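PDB 7C8F: H127A/Y244A mutant of alginate lyase AlyC3 in complex with dimannuronate from Psychromonas sp., which belongs to the PL7 family of lyases, whose wild-type members cleave alginate by beta-elimination. Local coordinates for residues 56-61 with 67-72; 80-85 with 258-263; 84-89 with 93-98. All coordinates share one frame; numbering follows the deposited sequence.

Interaction 1 (56-61 with 67-72); sequences QYFYVD and LVFKMK
Gln56 meets Lys70 through its backbone: Gln56 O lies 3.7 Å from Lys70 CD. A water that donates to Gln56 O also accepts from Lys70 NZ. Tyr57 comes next and is the residue most buried by the neighbouring strand. Tyr57 O accepts from Lys70 N at 2.9 Å. Its ring turns an edge to Lys70, with Tyr57 CD1 3.7 Å from Lys70 CB. Met71 SD stands above the face of the Tyr57 ring, 5.4 Å from its centroid, a distant Met-aromatic contact. Phe58 lies alongside Phe69, both side chains pointing the same way. CE1 of Phe58 is 3.6 Å from CE2 of Phe69, and the two ring planes are inclined at 58°.

The pairing here is that of an antiparallel beta hairpin. Strand 58-60 is one of the two outermost strands, within this chain, of one sheet of the PL7 beta-jelly-roll sandwich. Phe58, Val60, Leu67 and Phe69 share one face; there Val80 of the other sheet packs on both phenylalanines.

Tyr59 and Val68 form a hydrogen-bonded pair on the other face. Val68 N donates to Tyr59 O at 2.7 Å, nearly straight at 171°; the return bond, Tyr59 N to Val68 O, is longer. With chi1 at 64°, Tyr59 CG sits between its backbone N and carbonyl carbon. From there the ring lies flat against the valine, with Val68 CB over its face. Tyr59 OH reaches Lys70 NZ through a second water. Val60 CG2 then touches Leu67 CD1 at 3.9 Å, and Phe20 of helix 18-25 packs on both side chains.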
loop_
_atom_site.group_PDB
_atom_site.type_symbol
_atom_site.label_atom_id
_atom_site.label_comp_id
_atom_site.label_asym_id
_atom_site.label_seq_id
_atom_site.Cartn_x
_atom_site.Cartn_y
_atom_site.Cartn_z
ATOM N N GLN B 56 -23.718 -10.703 30.372
ATOM C CA GLN B 56 -22.768 -11.283 31.314
ATOM C C GLN B 56 -21.323 -11.071 30.892
ATOM O O GLN B 56 -20.434 -11.117 31.744
ATOM C CB GLN B 56 -23.024 -12.787 31.450
ATOM C CG GLN B 56 -23.187 -13.495 30.111
ATOM C CD GLN B 56 -23.407 -14.991 30.249
ATOM O OE1 GLN B 56 -22.807 -15.646 31.104
ATOM N NE2 GLN B 56 -24.272 -15.541 29.403
ATOM N N TYR B 57 -21.069 -10.847 29.601
ATOM C CA TYR B 57 -19.709 -10.677 29.102
ATOM C C TYR B 57 -19.349 -9.221 28.818
ATOM O O TYR B 57 -18.180 -8.935 28.531
ATOM C CB TYR B 57 -19.499 -11.486 27.814
ATOM C CG TYR B 57 -19.649 -12.987 27.964
ATOM C CD1 TYR B 57 -18.722 -13.734 28.676
ATOM C CD2 TYR B 57 -20.717 -13.656 27.379
ATOM C CE1 TYR B 57 -18.857 -15.107 28.807
ATOM C CE2 TYR B 57 -20.861 -15.027 27.504
ATOM C CZ TYR B 57 -19.927 -15.748 28.217
ATOM O OH TYR B 57 -20.067 -17.113 28.342
ATOM N N PHE B 58 -20.309 -8.299 28.901
ATOM C CA PHE B 58 -20.099 -6.896 28.537
ATOM C C PHE B 58 -21.027 -6.077 29.431
ATOM O O PHE B 58 -22.235 -5.997 29.171
ATOM C CB PHE B 58 -20.401 -6.653 27.058
ATOM C CG PHE B 58 -20.251 -5.209 26.631
ATOM C CD1 PHE B 58 -18.988 -4.631 26.525
ATOM C CD2 PHE B 58 -21.361 -4.429 26.352
ATOM C CE1 PHE B 58 -18.845 -3.304 26.144
ATOM C CE2 PHE B 58 -21.218 -3.101 25.967
ATOM C CZ PHE B 58 -19.957 -2.540 25.866
ATOM N N TYR B 59 -20.468 -5.457 30.458
ATOM C CA TYR B 59 -21.282 -4.739 31.428
ATOM C C TYR B 59 -20.391 -3.789 32.205
ATOM O O TYR B 59 -19.158 -3.831 32.099
ATOM C CB TYR B 59 -22.008 -5.718 32.368
ATOM C CG TYR B 59 -21.080 -6.554 33.239
ATOM C CD1 TYR B 59 -20.540 -7.746 32.770
ATOM C CD2 TYR B 59 -20.759 -6.147 34.528
ATOM C CE1 TYR B 59 -19.688 -8.511 33.568
ATOM C CE2 TYR B 59 -19.922 -6.898 35.336
ATOM C CZ TYR B 59 -19.390 -8.078 34.848
ATOM O OH TYR B 59 -18.550 -8.821 35.655
ATOM N N VAL B 60 -21.016 -2.942 33.014
ATOM C CA VAL B 60 -20.299 -2.116 33.969
ATOM C C VAL B 60 -20.567 -2.670 35.358
ATOM O O VAL B 60 -21.724 -2.922 35.723
ATOM C CB VAL B 60 -20.675 -0.629 33.857
ATOM C CG1 VAL B 60 -20.170 0.123 35.057
ATOM C CG2 VAL B 60 -20.060 -0.035 32.595
ATOM N N ASP B 61 -19.497 -2.905 36.108
ATOM C CA ASP B 61 -19.634 -3.334 37.493
ATOM C C ASP B 61 -20.151 -2.165 38.319
ATOM O O ASP B 61 -19.513 -1.110 38.389
ATOM C CB ASP B 61 -18.276 -3.795 38.010
ATOM C CG ASP B 61 -18.346 -4.321 39.433
ATOM O OD1 ASP B 61 -18.342 -3.496 40.365
ATOM O OD2 ASP B 61 -18.412 -5.551 39.607
ATOM N N LEU B 67 -15.714 -0.931 33.260
ATOM C CA LEU B 67 -16.279 -1.576 32.086
ATOM C C LEU B 67 -15.622 -2.940 31.937
ATOM O O LEU B 67 -14.393 -3.035 31.783
ATOM C CB LEU B 67 -16.035 -0.706 30.855
ATOM C CG LEU B 67 -16.564 -1.245 29.527
ATOM C CD1 LEU B 67 -18.080 -1.506 29.601
ATOM C CD2 LEU B 67 -16.232 -0.273 28.397
ATOM N N VAL B 68 -16.422 -3.998 31.995
ATOM C CA VAL B 68 -15.930 -5.369 32.050
ATOM C C VAL B 68 -16.154 -6.047 30.710
ATOM O O VAL B 68 -17.272 -6.043 30.184
ATOM C CB VAL B 68 -16.617 -6.161 33.173
ATOM C CG1 VAL B 68 -16.124 -7.608 33.174
ATOM C CG2 VAL B 68 -16.373 -5.468 34.506
ATOM N N PHE B 69 -15.086 -6.619 30.152
ATOM C CA PHE B 69 -15.156 -7.486 28.985
ATOM C C PHE B 69 -14.715 -8.887 29.383
ATOM O O PHE B 69 -13.645 -9.057 29.979
ATOM C CB PHE B 69 -14.206 -7.020 27.870
ATOM C CG PHE B 69 -14.492 -5.652 27.321
ATOM C CD1 PHE B 69 -14.024 -4.509 27.961
ATOM C CD2 PHE B 69 -15.162 -5.510 26.113
ATOM C CE1 PHE B 69 -14.243 -3.249 27.435
ATOM C CE2 PHE B 69 -15.388 -4.251 25.579
ATOM C CZ PHE B 69 -14.930 -3.121 26.229
ATOM N N LYS B 70 -15.489 -9.897 28.997
ATOM C CA LYS B 70 -15.102 -11.290 29.169
ATOM C C LYS B 70 -15.324 -12.056 27.874
ATOM O O LYS B 70 -16.182 -11.698 27.062
ATOM C CB LYS B 70 -15.946 -11.945 30.276
ATOM C CG LYS B 70 -15.807 -11.255 31.630
ATOM C CD LYS B 70 -16.870 -11.719 32.631
ATOM C CE LYS B 70 -16.372 -12.845 33.507
ATOM N NZ LYS B 70 -17.392 -13.200 34.538
ATOM N N MET B 71 -14.556 -13.123 27.686
ATOM C CA MET B 71 -14.806 -14.059 26.600
ATOM C C MET B 71 -14.103 -15.376 26.881
ATOM O O MET B 71 -12.988 -15.395 27.416
ATOM C CB MET B 71 -14.327 -13.503 25.251
ATOM C CG MET B 71 -14.647 -14.393 24.039
ATOM S SD MET B 71 -16.371 -14.939 23.951
ATOM C CE MET B 71 -17.251 -13.378 24.075
ATOM N N LYS B 72 -14.717 -16.466 26.481
ATOM C CA LYS B 72 -14.124 -17.793 26.575
ATOM C C LYS B 72 -13.817 -18.370 25.216
ATOM O O LYS B 72 -14.408 -18.015 24.242
ATOM C CB LYS B 72 -14.998 -18.756 27.391
ATOM C CG LYS B 72 -16.354 -19.050 26.830
ATOM C CD LYS B 72 -16.935 -20.306 27.478
ATOM C CE LYS B 72 -18.375 -20.535 27.081
ATOM N NZ LYS B 72 -18.923 -21.876 27.475
HETATM O O HOH W 1 -20.298 -12.018 34.206
HETATM O O HOH W 2 -17.121 -11.000 36.001
#

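Interaction 2 (80-85 with 258-263); sequences VRVHKN and LEYKAL
Val82 lays its CG1 methyl over the face of the Tyr260 ring. Val82 CG1 is 3.6 Å from the Tyr260 ring centroid and 5° off the ring normal, a well-centred CH-pi contact. This is a contact across the beta sandwich of the jelly roll. Strand 77-82 belongs to one sheet and strand 250-264 to the other, and no hydrogen bond joins the two segments. The backbones stay apart, with Val82 CA and Tyr260 CA 8.0 Å from each other, and Tyr260 reaches Val82 and Lys84 across the gap. Tyr260 CG is anti to the backbone N (chi1 166°), which sends the ring across toward the other sheet. Val23 of helix 18-25 and Phe238 of strand 235-240 also pack on Tyr260.

Beyond Val82 the chain turns, and Lys84 passes the hydroxyl end of the tyrosine. Lys84 CB, 3.4 Å from Tyr260 OH, does the touching, while the amine leads away.

The turn is tied on its far side by Arg81, whose guanidinium grips Asn85 end-on. Both NH1 and NH2 donate to the single oxygen OD1. The Arg81 NH1 bond is 2.9 Å and falls on a lone pair of Asn85 OD1. The NH2 donor stands above the amide plane, and Arg81 NH2 also donates to Val82 O at 2.8 Å.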
loop_
_atom_site.group_PDB
_atom_site.type_symbol
_atom_site.label_atom_id
_atom_site.label_comp_id
_atom_site.label_asym_id
_atom_site.label_seq_id
_atom_site.Cartn_x
_atom_site.Cartn_y
_atom_site.Cartn_z
ATOM N N VAL B 80 -14.955 -3.369 21.773
ATOM C CA VAL B 80 -15.490 -2.140 21.202
ATOM C C VAL B 80 -14.574 -1.719 20.058
ATOM O O VAL B 80 -13.347 -1.658 20.222
ATOM C CB VAL B 80 -15.580 -1.046 22.278
ATOM C CG1 VAL B 80 -15.720 0.322 21.654
ATOM C CG2 VAL B 80 -16.755 -1.315 23.229
ATOM N N ARG B 81 -15.163 -1.441 18.895
ATOM C CA ARG B 81 -14.446 -1.106 17.667
ATOM C C ARG B 81 -14.791 0.337 17.330
ATOM O O ARG B 81 -15.938 0.634 16.977
ATOM C CB ARG B 81 -14.827 -2.068 16.536
ATOM C CG ARG B 81 -14.005 -1.944 15.247
ATOM C CD ARG B 81 -14.548 -0.875 14.287
ATOM N NE ARG B 81 -14.126 -1.142 12.904
ATOM C CZ ARG B 81 -13.581 -0.262 12.070
ATOM N NH1 ARG B 81 -13.266 -0.642 10.825
ATOM N NH2 ARG B 81 -13.390 1.005 12.429
ATOM N N VAL B 82 -13.827 1.237 17.494
ATOM C CA VAL B 82 -14.051 2.650 17.202
ATOM C C VAL B 82 -14.200 2.819 15.695
ATOM O O VAL B 82 -13.389 2.318 14.913
ATOM C CB VAL B 82 -12.913 3.509 17.782
ATOM C CG1 VAL B 82 -13.159 4.985 17.521
ATOM C CG2 VAL B 82 -12.752 3.250 19.295
ATOM N N HIS B 83 -15.257 3.526 15.276
ATOM C CA HIS B 83 -15.663 3.508 13.869
ATOM C C HIS B 83 -14.694 4.206 12.922
ATOM O O HIS B 83 -14.620 3.829 11.747
ATOM C CB HIS B 83 -17.049 4.119 13.726
ATOM C CG HIS B 83 -18.145 3.156 14.037
ATOM N ND1 HIS B 83 -19.235 3.485 14.816
ATOM C CD2 HIS B 83 -18.326 1.871 13.651
ATOM C CE1 HIS B 83 -20.047 2.442 14.887
ATOM N NE2 HIS B 83 -19.520 1.452 14.188
ATOM N N LYS B 84 -13.987 5.232 13.378
ATOM C CA LYS B 84 -13.146 6.001 12.462
ATOM C C LYS B 84 -12.027 5.142 11.878
ATOM O O LYS B 84 -11.219 4.565 12.612
ATOM C CB LYS B 84 -12.542 7.191 13.214
ATOM C CG LYS B 84 -11.601 8.048 12.366
ATOM C CD LYS B 84 -12.370 8.844 11.324
ATOM C CE LYS B 84 -11.420 9.654 10.447
ATOM N NZ LYS B 84 -12.165 10.472 9.430
ATOM N N ASN B 85 -11.944 5.092 10.550
ATOM C CA ASN B 85 -10.790 4.500 9.861
ATOM C C ASN B 85 -9.885 5.660 9.482
ATOM O O ASN B 85 -10.126 6.363 8.494
ATOM C CB ASN B 85 -11.201 3.695 8.632
ATOM C CG ASN B 85 -12.150 2.557 8.964
ATOM O OD1 ASN B 85 -11.951 1.802 9.916
ATOM N ND2 ASN B 85 -13.211 2.437 8.165
ATOM N N LEU B 258 -11.903 4.317 29.556
ATOM C CA LEU B 258 -11.768 4.043 28.129
ATOM C C LEU B 258 -12.248 5.270 27.382
ATOM O O LEU B 258 -13.431 5.633 27.468
ATOM C CB LEU B 258 -12.557 2.802 27.718
ATOM C CG LEU B 258 -12.400 2.409 26.239
ATOM C CD1 LEU B 258 -10.938 2.101 25.866
ATOM C CD2 LEU B 258 -13.278 1.221 25.930
ATOM N N GLU B 259 -11.332 5.904 26.661
ATOM C CA GLU B 259 -11.596 7.147 25.960
ATOM C C GLU B 259 -10.976 7.107 24.575
ATOM O O GLU B 259 -9.948 6.458 24.353
ATOM C CB GLU B 259 -11.013 8.341 26.711
ATOM C CG GLU B 259 -11.656 8.547 28.086
ATOM C CD GLU B 259 -10.974 9.628 28.895
ATOM O OE1 GLU B 259 -10.027 10.259 28.382
ATOM O OE2 GLU B 259 -11.388 9.844 30.050
ATOM N N TYR B 260 -11.591 7.857 23.671
ATOM C CA TYR B 260 -11.130 8.058 22.298
ATOM C C TYR B 260 -11.203 9.530 21.949
ATOM O O TYR B 260 -12.159 10.155 22.217
ATOM C CB TYR B 260 -11.960 7.285 21.271
ATOM C CG TYR B 260 -11.752 7.710 19.826
ATOM C CD1 TYR B 260 -10.588 7.439 19.170
ATOM C CD2 TYR B 260 -12.749 8.335 19.125
ATOM C CE1 TYR B 260 -10.407 7.830 17.873
ATOM C CE2 TYR B 260 -12.563 8.729 17.832
ATOM C CZ TYR B 260 -11.403 8.450 17.218
ATOM O OH TYR B 260 -11.233 8.821 15.951
ATOM N N LYS B 261 -10.158 10.044 21.346
ATOM C CA LYS B 261 -10.105 11.417 20.948
ATOM C C LYS B 261 -9.406 11.613 19.617
ATOM O O LYS B 261 -8.382 11.091 19.408
ATOM C CB LYS B 261 -9.356 12.216 21.988
ATOM C CG LYS B 261 -9.484 13.684 21.793
ATOM C CD LYS B 261 -9.200 14.400 23.101
ATOM C CE LYS B 261 -10.435 14.461 23.979
ATOM N NZ LYS B 261 -10.366 13.618 25.211
ATOM N N ALA B 262 -10.008 12.379 18.746
ATOM C CA ALA B 262 -9.411 12.728 17.481
ATOM C C ALA B 262 -8.988 14.187 17.533
ATOM O O ALA B 262 -9.761 15.000 17.884
ATOM C CB ALA B 262 -10.411 12.541 16.375
ATOM N N LEU B 263 -7.753 14.463 17.212
ATOM C CA LEU B 263 -7.262 15.822 17.168
ATOM C C LEU B 263 -6.883 16.165 15.744
ATOM O O LEU B 263 -5.835 15.886 15.316
ATOM C CB LEU B 263 -6.063 15.996 18.061
ATOM C CG LEU B 263 -6.299 15.631 19.495
ATOM C CD1 LEU B 263 -5.069 15.885 20.326
ATOM C CD2 LEU B 263 -7.465 16.343 20.110
#

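Interaction 3 (84-89 with 93-98); sequences KNFRTD and KLYTLS
A chi1 of 44° sets Phe86 CG between its own backbone N and carbonyl carbon, and a chi1 of -58° puts Tyr95 CG beside its backbone N. With these torsions the two side chains slide past each other in opposite directions. Their rings form an offset stack, with centroids 4.5 Å apart and planes at 8°. Each ring also takes the other's CB over its face. Phe86 CB lies 3.4 Å from the Tyr95 centroid, and Tyr95 CB lies 3.9 Å from the Phe86 centroid.

The stack joins the loop between the two sheets of the sandwich to strand 93-103. Phe238 and Val209 pack on Phe86, and Tyr260 packs on Tyr95.

Water bridges continue the contact. One water accepts from Arg87 N and donates to Tyr95 OH at 2.8 Å. The tyrosine hydroxyl also bonds to Glu264. Another water lies 2.8 Å from both Arg87 O and Lys93 O.

Arg87 points its polar end away from the strand and grips Asp89 side-on. Arg87 NE donates to Asp89 OD1 at 2.9 Å on the syn lone pair, and NH2 forms a salt bridge with OD2. Arg87 NH1 forms a salt bridge with Asp229 of the second subunit, and Asp89 OD2 also pairs with Arg232 of that subunit. The stack and the bridging waters join loop and strand, while the ion pairs fix the rotation of the guanidinium and probably help join the subunits.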
loop_
_atom_site.group_PDB
_atom_site.type_symbol
_atom_site.label_atom_id
_atom_site.label_comp_id
_atom_site.label_asym_id
_atom_site.label_seq_id
_atom_site.Cartn_x
_atom_site.Cartn_y
_atom_site.Cartn_z
ATOM N N LYS B 84 -13.987 5.232 13.378
ATOM C CA LYS B 84 -13.146 6.001 12.462
ATOM C C LYS B 84 -12.027 5.142 11.878
ATOM O O LYS B 84 -11.219 4.565 12.612
ATOM C CB LYS B 84 -12.542 7.191 13.214
ATOM C CG LYS B 84 -11.601 8.048 12.366
ATOM C CD LYS B 84 -12.370 8.844 11.324
ATOM C CE LYS B 84 -11.420 9.654 10.447
ATOM N NZ LYS B 84 -12.165 10.472 9.430
ATOM N N ASN B 85 -11.944 5.092 10.550
ATOM C CA ASN B 85 -10.790 4.500 9.861
ATOM C C ASN B 85 -9.885 5.660 9.482
ATOM O O ASN B 85 -10.126 6.363 8.494
ATOM C CB ASN B 85 -11.201 3.695 8.632
ATOM C CG ASN B 85 -12.150 2.557 8.964
ATOM O OD1 ASN B 85 -11.951 1.802 9.916
ATOM N ND2 ASN B 85 -13.211 2.437 8.165
ATOM N N PHE B 86 -8.854 5.872 10.285
ATOM C CA PHE B 86 -8.058 7.082 10.187
ATOM C C PHE B 86 -6.758 6.871 9.427
ATOM O O PHE B 86 -6.191 5.770 9.382
ATOM C CB PHE B 86 -7.758 7.694 11.564
ATOM C CG PHE B 86 -7.346 6.698 12.634
ATOM C CD1 PHE B 86 -6.046 6.202 12.689
ATOM C CD2 PHE B 86 -8.251 6.301 13.603
ATOM C CE1 PHE B 86 -5.666 5.303 13.690
ATOM C CE2 PHE B 86 -7.883 5.403 14.610
ATOM C CZ PHE B 86 -6.588 4.906 14.651
ATOM N N ARG B 87 -6.276 7.958 8.844
ATOM C CA ARG B 87 -4.920 7.983 8.320
ATOM C C ARG B 87 -3.927 8.092 9.463
ATOM O O ARG B 87 -4.177 8.766 10.463
ATOM C CB ARG B 87 -4.744 9.179 7.394
ATOM C CG ARG B 87 -5.532 8.981 6.131
ATOM C CD ARG B 87 -5.183 9.945 5.053
ATOM N NE ARG B 87 -3.778 9.954 4.667
ATOM C CZ ARG B 87 -3.408 10.399 3.478
ATOM N NH1 ARG B 87 -4.351 10.806 2.634
ATOM N NH2 ARG B 87 -2.141 10.443 3.126
ATOM N N THR B 88 -2.787 7.431 9.310
ATOM C CA THR B 88 -1.776 7.400 10.364
ATOM C C THR B 88 -0.577 8.268 10.020
ATOM O O THR B 88 0.356 8.377 10.835
ATOM C CB THR B 88 -1.292 5.959 10.601
ATOM O OG1 THR B 88 -0.520 5.518 9.464
ATOM C CG2 THR B 88 -2.472 5.020 10.818
ATOM N N ASP B 89 -0.576 8.887 8.836
ATOM C CA ASP B 89 0.622 9.476 8.258
ATOM C C ASP B 89 0.604 10.995 8.206
ATOM O O ASP B 89 1.549 11.584 7.675
ATOM C CB ASP B 89 0.870 8.903 6.851
ATOM C CG ASP B 89 -0.318 9.090 5.895
ATOM O OD1 ASP B 89 -1.494 9.123 6.324
ATOM O OD2 ASP B 89 -0.058 9.197 4.670
ATOM N N LYS B 93 -3.297 15.281 12.008
ATOM C CA LYS B 93 -4.375 14.382 12.405
ATOM C C LYS B 93 -3.803 13.327 13.342
ATOM O O LYS B 93 -3.029 12.465 12.912
ATOM C CB LYS B 93 -5.044 13.737 11.192
ATOM C CG LYS B 93 -5.585 14.757 10.188
ATOM C CD LYS B 93 -6.515 14.098 9.169
ATOM C CE LYS B 93 -6.885 15.056 8.040
ATOM N NZ LYS B 93 -8.060 15.874 8.412
ATOM N N LEU B 94 -4.174 13.406 14.616
ATOM C CA LEU B 94 -3.657 12.524 15.651
ATOM C C LEU B 94 -4.843 11.888 16.359
ATOM O O LEU B 94 -5.811 12.581 16.693
ATOM C CB LEU B 94 -2.812 13.300 16.672
ATOM C CG LEU B 94 -1.650 14.128 16.126
ATOM C CD1 LEU B 94 -0.918 14.844 17.253
ATOM C CD2 LEU B 94 -0.697 13.247 15.349
ATOM N N TYR B 95 -4.774 10.581 16.583
ATOM C CA TYR B 95 -5.881 9.803 17.123
ATOM C C TYR B 95 -5.402 9.071 18.364
ATOM O O TYR B 95 -4.373 8.387 18.314
ATOM C CB TYR B 95 -6.402 8.818 16.068
ATOM C CG TYR B 95 -6.835 9.573 14.832
ATOM C CD1 TYR B 95 -5.940 9.846 13.813
ATOM C CD2 TYR B 95 -8.126 10.081 14.726
ATOM C CE1 TYR B 95 -6.317 10.579 12.705
ATOM C CE2 TYR B 95 -8.512 10.815 13.619
ATOM C CZ TYR B 95 -7.597 11.061 12.613
ATOM O OH TYR B 95 -7.961 11.780 11.486
ATOM N N THR B 96 -6.120 9.234 19.474
ATOM C CA THR B 96 -5.656 8.738 20.764
ATOM C C THR B 96 -6.696 7.844 21.418
ATOM O O THR B 96 -7.871 8.202 21.508
ATOM C CB THR B 96 -5.281 9.877 21.721
ATOM O OG1 THR B 96 -4.234 10.664 21.137
ATOM C CG2 THR B 96 -4.788 9.304 23.051
ATOM N N LEU B 97 -6.254 6.682 21.878
ATOM C CA LEU B 97 -7.060 5.776 22.674
ATOM C C LEU B 97 -6.408 5.728 24.047
ATOM O O LEU B 97 -5.213 5.439 24.161
ATOM C CB LEU B 97 -7.075 4.382 22.049
ATOM C CG LEU B 97 -8.041 3.391 22.686
ATOM C CD1 LEU B 97 -9.488 3.765 22.287
ATOM C CD2 LEU B 97 -7.679 1.952 22.278
ATOM N N SER B 98 -7.182 6.030 25.058
ATOM C CA SER B 98 -6.702 6.037 26.422
ATOM C C SER B 98 -7.478 5.073 27.264
ATOM O O SER B 98 -8.658 5.120 27.287
ATOM C CB SER B 98 -6.839 7.424 27.032
ATOM O OG SER B 98 -6.187 8.387 26.295
HETATM O O HOH W 3 -2.411 10.895 10.676
HETATM O O HOH W 4 -7.825 10.408 9.065
#

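How the interactions relate
All three contacts bear on the seven-stranded sheet of the sandwich. Strands 67-72 and 93-103 flank strand 250-264 in it. Interaction 1 lies near one edge. Interaction 2 spans to the facing sheet. The centres of interactions 1 and 2 are about 19 Å apart, and the two meet where Phe58 CE1 is 4.1 Å from Val80 CG2. Interactions 2 and 3 have centres about 8 Å apart and share Lys84 and Asn85. Tyr260 OH packs on Tyr95 CD2 at 3.6 Å, so the two tyrosines pack against each other where the contacts adjoin. Interactions 1 and 3 do not touch. The bound mannuronate lies about 12 Å from the Met71 side chain of interaction 1, and residues such as Arg77, Gln117 and His140 line its pocket.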